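Local coordinates for protein aldehyde dehydrogenase (Burkholderia vietnamiensis, PDB 5KF0) that probably oxidises aldehydes to carboxylic acids with a nicotinamide cofactor, and binds NADPH, at residues A264-Q270 with G418-S423; Q297-A303 with A393-D399. All blocks are in the same frame, centred on the assembly; numbering follows the deposited sequence. Where two conformers were deposited one is given.

Contact 1 of 2, residues A264-Q270 with G418-S423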
# COMPACT_ATOMS: atom_id res chain seq x y z
N ALA A 264 26.72 11.21 16.21
CA ALA A 264 27.14 9.96 15.58
C ALA A 264 27.79 9.08 16.64
O ALA A 264 28.64 9.56 17.40
CB ALA A 264 28.13 10.21 14.44
N ILE A 265 27.40 7.80 16.68
CA ILE A 265 27.99 6.81 17.58
C ILE A 265 28.93 5.93 16.79
O ILE A 265 28.57 5.45 15.70
CB ILE A 265 26.90 5.95 18.24
CG1 ILE A 265 26.04 6.79 19.18
CG2 ILE A 265 27.54 4.76 18.99
CD1 ILE A 265 24.80 6.06 19.67
N VAL A 266 30.14 5.70 17.32
CA VAL A 266 31.10 4.76 16.74
C VAL A 266 31.21 3.58 17.69
O VAL A 266 31.73 3.70 18.81
CB VAL A 266 32.47 5.41 16.52
CG1 VAL A 266 33.44 4.40 15.90
CG2 VAL A 266 32.34 6.67 15.65
N ASP A 267 30.72 2.42 17.25
CA ASP A 267 30.65 1.22 18.08
C ASP A 267 32.01 0.53 18.19
O ASP A 267 32.96 0.83 17.46
CB ASP A 267 29.60 0.26 17.51
CG ASP A 267 28.99 -0.67 18.54
OD1 ASP A 267 28.06 -1.42 18.16
OD2 ASP A 267 29.42 -0.67 19.72
N ALA A 268 32.07 -0.44 19.10
CA ALA A 268 33.31 -1.13 19.43
C ALA A 268 33.85 -2.00 18.30
O ALA A 268 35.02 -2.39 18.34
CB ALA A 268 33.09 -1.99 20.68
N ASP A 269 33.03 -2.30 17.28
CA ASP A 269 33.40 -3.24 16.22
C ASP A 269 33.95 -2.54 14.97
O ASP A 269 34.07 -3.18 13.92
CB ASP A 269 32.19 -4.11 15.84
CG ASP A 269 30.98 -3.29 15.35
OD1 ASP A 269 31.07 -2.05 15.27
OD2 ASP A 269 29.93 -3.91 15.06
N GLN A 270 34.33 -1.28 15.08
CA GLN A 270 34.65 -0.46 13.91
C GLN A 270 36.15 -0.33 13.63
O GLN A 270 36.53 0.45 12.75
CB GLN A 270 34.03 0.93 14.07
CG GLN A 270 32.50 0.90 14.04
CD GLN A 270 32.00 0.44 12.69
OE1 GLN A 270 32.20 1.12 11.69
NE2 GLN A 270 31.36 -0.73 12.66
N GLY A 418 23.35 8.96 13.79
CA GLY A 418 24.06 7.93 13.05
C GLY A 418 24.75 6.96 13.99
O GLY A 418 25.20 7.33 15.07
N VAL A 419 24.83 5.69 13.56
CA VAL A 419 25.49 4.65 14.34
C VAL A 419 26.36 3.82 13.40
O VAL A 419 25.84 3.11 12.53
CB VAL A 419 24.51 3.72 15.07
CG1 VAL A 419 25.30 2.77 15.98
CG2 VAL A 419 23.49 4.52 15.88
N PHE A 420 27.68 3.89 13.59
CA PHE A 420 28.60 3.01 12.88
C PHE A 420 28.71 1.72 13.69
O PHE A 420 29.37 1.68 14.73
CB PHE A 420 29.96 3.68 12.70
CG PHE A 420 29.94 4.88 11.78
CD1 PHE A 420 30.12 4.73 10.41
CD2 PHE A 420 29.75 6.15 12.30
CE1 PHE A 420 30.11 5.84 9.56
CE2 PHE A 420 29.74 7.27 11.46
CZ PHE A 420 29.91 7.11 10.10
N THR A 421 28.05 0.67 13.22
CA THR A 421 28.05 -0.63 13.88
C THR A 421 27.79 -1.70 12.82
O THR A 421 27.14 -1.43 11.81
CB THR A 421 26.98 -0.73 14.99
OG1 THR A 421 27.12 -1.97 15.69
CG2 THR A 421 25.55 -0.66 14.40
N ASP A 422 28.31 -2.90 13.06
CA ASP A 422 27.91 -4.07 12.29
C ASP A 422 27.02 -5.00 13.10
O ASP A 422 26.65 -6.08 12.61
CB ASP A 422 29.14 -4.84 11.78
CG ASP A 422 28.78 -5.89 10.70
OD1 ASP A 422 28.09 -5.52 9.74
OD2 ASP A 422 29.18 -7.05 10.84
N SER A 423 26.63 -4.61 14.32
CA SER A 423 25.84 -5.47 15.19
C SER A 423 24.36 -5.29 14.92
O SER A 423 23.82 -4.20 15.10
CB SER A 423 26.15 -5.17 16.66
OG SER A 423 25.23 -5.83 17.52

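Contact 2 of 2, residues Q297-A303 with A393-D399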
# COMPACT_ATOMS: atom_id res chain seq x y z
N GLN A 297 27.46 17.23 15.17
CA GLN A 297 27.92 18.09 16.24
C GLN A 297 28.53 17.32 17.40
O GLN A 297 29.44 17.84 18.05
CB GLN A 297 26.76 18.95 16.76
CG GLN A 297 27.16 20.06 17.76
CD GLN A 297 25.98 20.98 18.07
OE1 GLN A 297 25.17 21.28 17.19
NE2 GLN A 297 25.90 21.44 19.31
N ARG A 298 28.08 16.10 17.65
CA ARG A 298 28.53 15.30 18.79
C ARG A 298 28.96 13.94 18.27
O ARG A 298 28.26 13.32 17.47
CB ARG A 298 27.41 15.14 19.83
CG ARG A 298 26.89 16.47 20.38
CD ARG A 298 25.78 16.25 21.40
NE ARG A 298 24.53 15.82 20.77
CZ ARG A 298 23.65 14.97 21.30
NH1 ARG A 298 23.90 14.41 22.49
NH2 ARG A 298 22.55 14.67 20.62
N ILE A 299 30.12 13.48 18.73
CA ILE A 299 30.69 12.22 18.27
C ILE A 299 30.98 11.36 19.50
O ILE A 299 31.83 11.72 20.32
CB ILE A 299 31.98 12.44 17.46
CG1 ILE A 299 31.69 13.33 16.23
CG2 ILE A 299 32.58 11.11 17.04
CD1 ILE A 299 32.97 13.81 15.54
N LEU A 300 30.27 10.24 19.63
CA LEU A 300 30.40 9.35 20.78
C LEU A 300 31.12 8.09 20.32
O LEU A 300 30.63 7.37 19.44
CB LEU A 300 29.02 9.01 21.36
CG LEU A 300 28.22 10.19 21.90
CD1 LEU A 300 27.32 10.82 20.82
CD2 LEU A 300 27.40 9.78 23.10
N VAL A 301 32.29 7.81 20.92
CA VAL A 301 33.18 6.77 20.43
C VAL A 301 33.46 5.75 21.53
O VAL A 301 33.78 6.13 22.67
CB VAL A 301 34.50 7.37 19.91
CG1 VAL A 301 35.41 6.30 19.41
CG2 VAL A 301 34.20 8.42 18.83
N HIS A 302 33.36 4.47 21.19
CA HIS A 302 33.62 3.43 22.18
C HIS A 302 35.04 3.55 22.71
O HIS A 302 35.99 3.78 21.96
CB HIS A 302 33.41 2.03 21.60
CG HIS A 302 33.39 0.96 22.65
ND1 HIS A 302 34.52 0.24 23.00
CD2 HIS A 302 32.39 0.51 23.44
CE1 HIS A 302 34.20 -0.62 23.96
NE2 HIS A 302 32.92 -0.47 24.24
N ALA A 303 35.18 3.37 24.03
CA ALA A 303 36.47 3.63 24.67
C ALA A 303 37.59 2.78 24.10
O ALA A 303 38.75 3.21 24.09
CB ALA A 303 36.33 3.41 26.17
N ALA A 393 32.86 20.34 16.21
CA ALA A 393 32.31 19.09 16.70
C ALA A 393 32.96 18.74 18.02
O ALA A 393 34.09 19.16 18.31
CB ALA A 393 32.51 17.95 15.69
N ILE A 394 32.23 17.96 18.81
CA ILE A 394 32.69 17.55 20.13
C ILE A 394 32.85 16.04 20.14
O ILE A 394 32.02 15.30 19.60
CB ILE A 394 31.76 18.04 21.26
CG1 ILE A 394 30.43 17.28 21.28
CG2 ILE A 394 31.53 19.54 21.15
CD1 ILE A 394 30.38 16.16 22.29
N LEU A 395 33.94 15.59 20.75
CA LEU A 395 34.30 14.18 20.81
C LEU A 395 34.16 13.71 22.25
O LEU A 395 34.67 14.36 23.17
CB LEU A 395 35.73 13.97 20.31
CG LEU A 395 36.31 12.56 20.40
CD1 LEU A 395 35.56 11.65 19.46
CD2 LEU A 395 37.80 12.57 20.09
N GLU A 396 33.44 12.61 22.46
CA GLU A 396 33.27 12.07 23.80
C GLU A 396 33.30 10.55 23.74
O GLU A 396 33.22 9.94 22.67
CB GLU A 396 31.98 12.61 24.46
CG GLU A 396 30.70 12.46 23.63
CD GLU A 396 29.46 13.06 24.30
OE1 GLU A 396 29.50 13.36 25.52
OE2 GLU A 396 28.43 13.25 23.60
N LYS A 397 33.43 9.93 24.92
CA LYS A 397 33.76 8.52 25.08
C LYS A 397 32.61 7.79 25.78
O LYS A 397 31.97 8.36 26.67
CB LYS A 397 35.06 8.39 25.89
CG LYS A 397 35.61 6.98 26.06
CD LYS A 397 36.83 6.97 27.00
CE LYS A 397 38.01 7.72 26.40
NZ LYS A 397 39.25 7.54 27.22
N PHE A 398 32.36 6.54 25.39
CA PHE A 398 31.41 5.72 26.14
C PHE A 398 31.92 4.28 26.25
O PHE A 398 32.77 3.85 25.48
CB PHE A 398 30.00 5.72 25.51
CG PHE A 398 29.91 4.95 24.21
CD1 PHE A 398 29.51 3.61 24.20
CD2 PHE A 398 30.22 5.56 23.00
CE1 PHE A 398 29.42 2.91 23.00
CE2 PHE A 398 30.12 4.87 21.80
CZ PHE A 398 29.73 3.54 21.80
N ASP A 399 31.37 3.56 27.24
CA ASP A 399 31.64 2.14 27.48
C ASP A 399 30.49 1.24 27.08
O ASP A 399 30.70 0.19 26.47
CB ASP A 399 31.92 1.87 28.97
CG ASP A 399 33.13 2.58 29.49
OD1 ASP A 399 34.09 2.77 28.71
OD2 ASP A 399 33.13 2.92 30.69

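Contact 1 of 2, residues A264-Q270 with G418-S423
Ala264 to Val266 and Gly418 to Phe420 are neighbouring parallel strands in the helix-flanked sheet of what is, as in other aldehyde dehydrogenases, the catalytic domain, their short axes inclined by 13° and 4.5 Å apart at closest approach. Three backbone bonds join them: Ile265 N to Gly418 O, Phe420 N to Ile265 O, and Asp267 N to Phe420 O. Past Phe420 the ladder gives way to side-chain bonds to the type I turn Asp267-Gln270. Thr421 OG1 donates to Asp267 OD1 at 2.7 Å, where OD1 offers its anti lone pair, the one turned away from OD2; Thr421 OG1 in turn accepts from Ser423 N at 3.0 Å, an ST turn. The same Asp267 OD1 is held by His426, while OD2 takes the N-H of Ala268, so the carboxylate is fixed at both oxygens.

Asp269 has CG between its backbone N and carbonyl carbon (chi1 59°), which brings the carboxylate over residues 421-422. OD2 receives Asp422 N at 2.8 Å on its syn side, tilted out of the carboxylate plane, and OD1 receives Gln270 NE2 at 2.9 Å from well above that plane. The bent Gln270 chain crosses Phe420 at roughly a right angle: its CG lies 3.3 Å from Phe420 O, and OE1, hydrogen-bonded to Gln273, passes near Phe420 CB.

Asp422 and Ser423 exchange hydrogen bonds with Ser423 and Asp422 of the second subunit. Ser423 also caps helix 424-433. Helix 274-286 covers the face carrying Ala264, Val266 and Phe420, helix 401-409 packs on Ile265 and Val419, and strand 298-302 continues the sheet beyond 263-266.

Contact 2 of 2, residues Q297-A303 with A393-D399
Ile299 and Leu395 pair in the middle of two parallel strands, 298-302 and 393-398, part of the helix-flanked parallel core of the catalytic domain in the aldehyde dehydrogenase fold. Their short axes cross at -34°, a marked twist. The backbone ladder runs from Ile394 N to Gln297 O at one end to Ala303 N to Phe398 O at the other.

The packing is tight on both faces along the buried length. On one, the Leu395 CD1 methyl rests against two branches of the opposite strand, 3.6 Å from Val301 CG2 and 3.9 Å from Ile299 CG2, and helix 306-319 closes over them. On the other, Leu300 and Glu396 lie side by side, with Leu300 CG 3.5 Å from Glu396 OE2. That carboxylate, set alongside leucine carbons, is satisfied by Tyr384 at OE2 and by a salt bridge from Arg407 at OE1. Phe398 CG stands between its backbone N and carbonyl carbon (chi1 71°), which swings the ring back across the neighbouring strand. There His302 CA lies over one ring face, offset toward the rim, 4.0 Å from the Phe398 centroid in a CH-pi contact, and Leu300 CB meets Phe398 CD2. The His302 ring turns its edge toward the Phe398 face, planes 85° apart, an offset T-shaped pair.

Toward solvent the contact thins out. Lys397, an exposed residue, touches Ala303 with its aliphatic part, CG to CB 3.6 Å, and Asp399 OD1 reaches the same methyl. Here the side-chain polar link is slight: His302 ND1 is engaged by Ser304, while its NE2 makes a weak, strongly bent bond of 3.2 Å to Asp399 O.

Overall arrangement
Contacts 1 and 2 belong to one sheet, their centres about 11 Å apart. Across it the strands run 416-420, 263-266, 298-302, 392-398, the inner two joining the contacts through Val266 N to Leu300 O and Leu300 N to Ala264 O. Along the chain the order is 263-266, 298-302, 392-398, 416-420: the two central strands come first and the two flanking ones last. Strand 392-398, helix 401-409 and strand 416-420 form a beta-alpha-beta crossover over the two strands between, tying both contacts into one unit. The C-terminal end of 416-420 runs into the second subunit through Asp422 and Ser423, whereas contact 2 begins with Gln297, whose side chain lies about 9 Å from the bound NADPH.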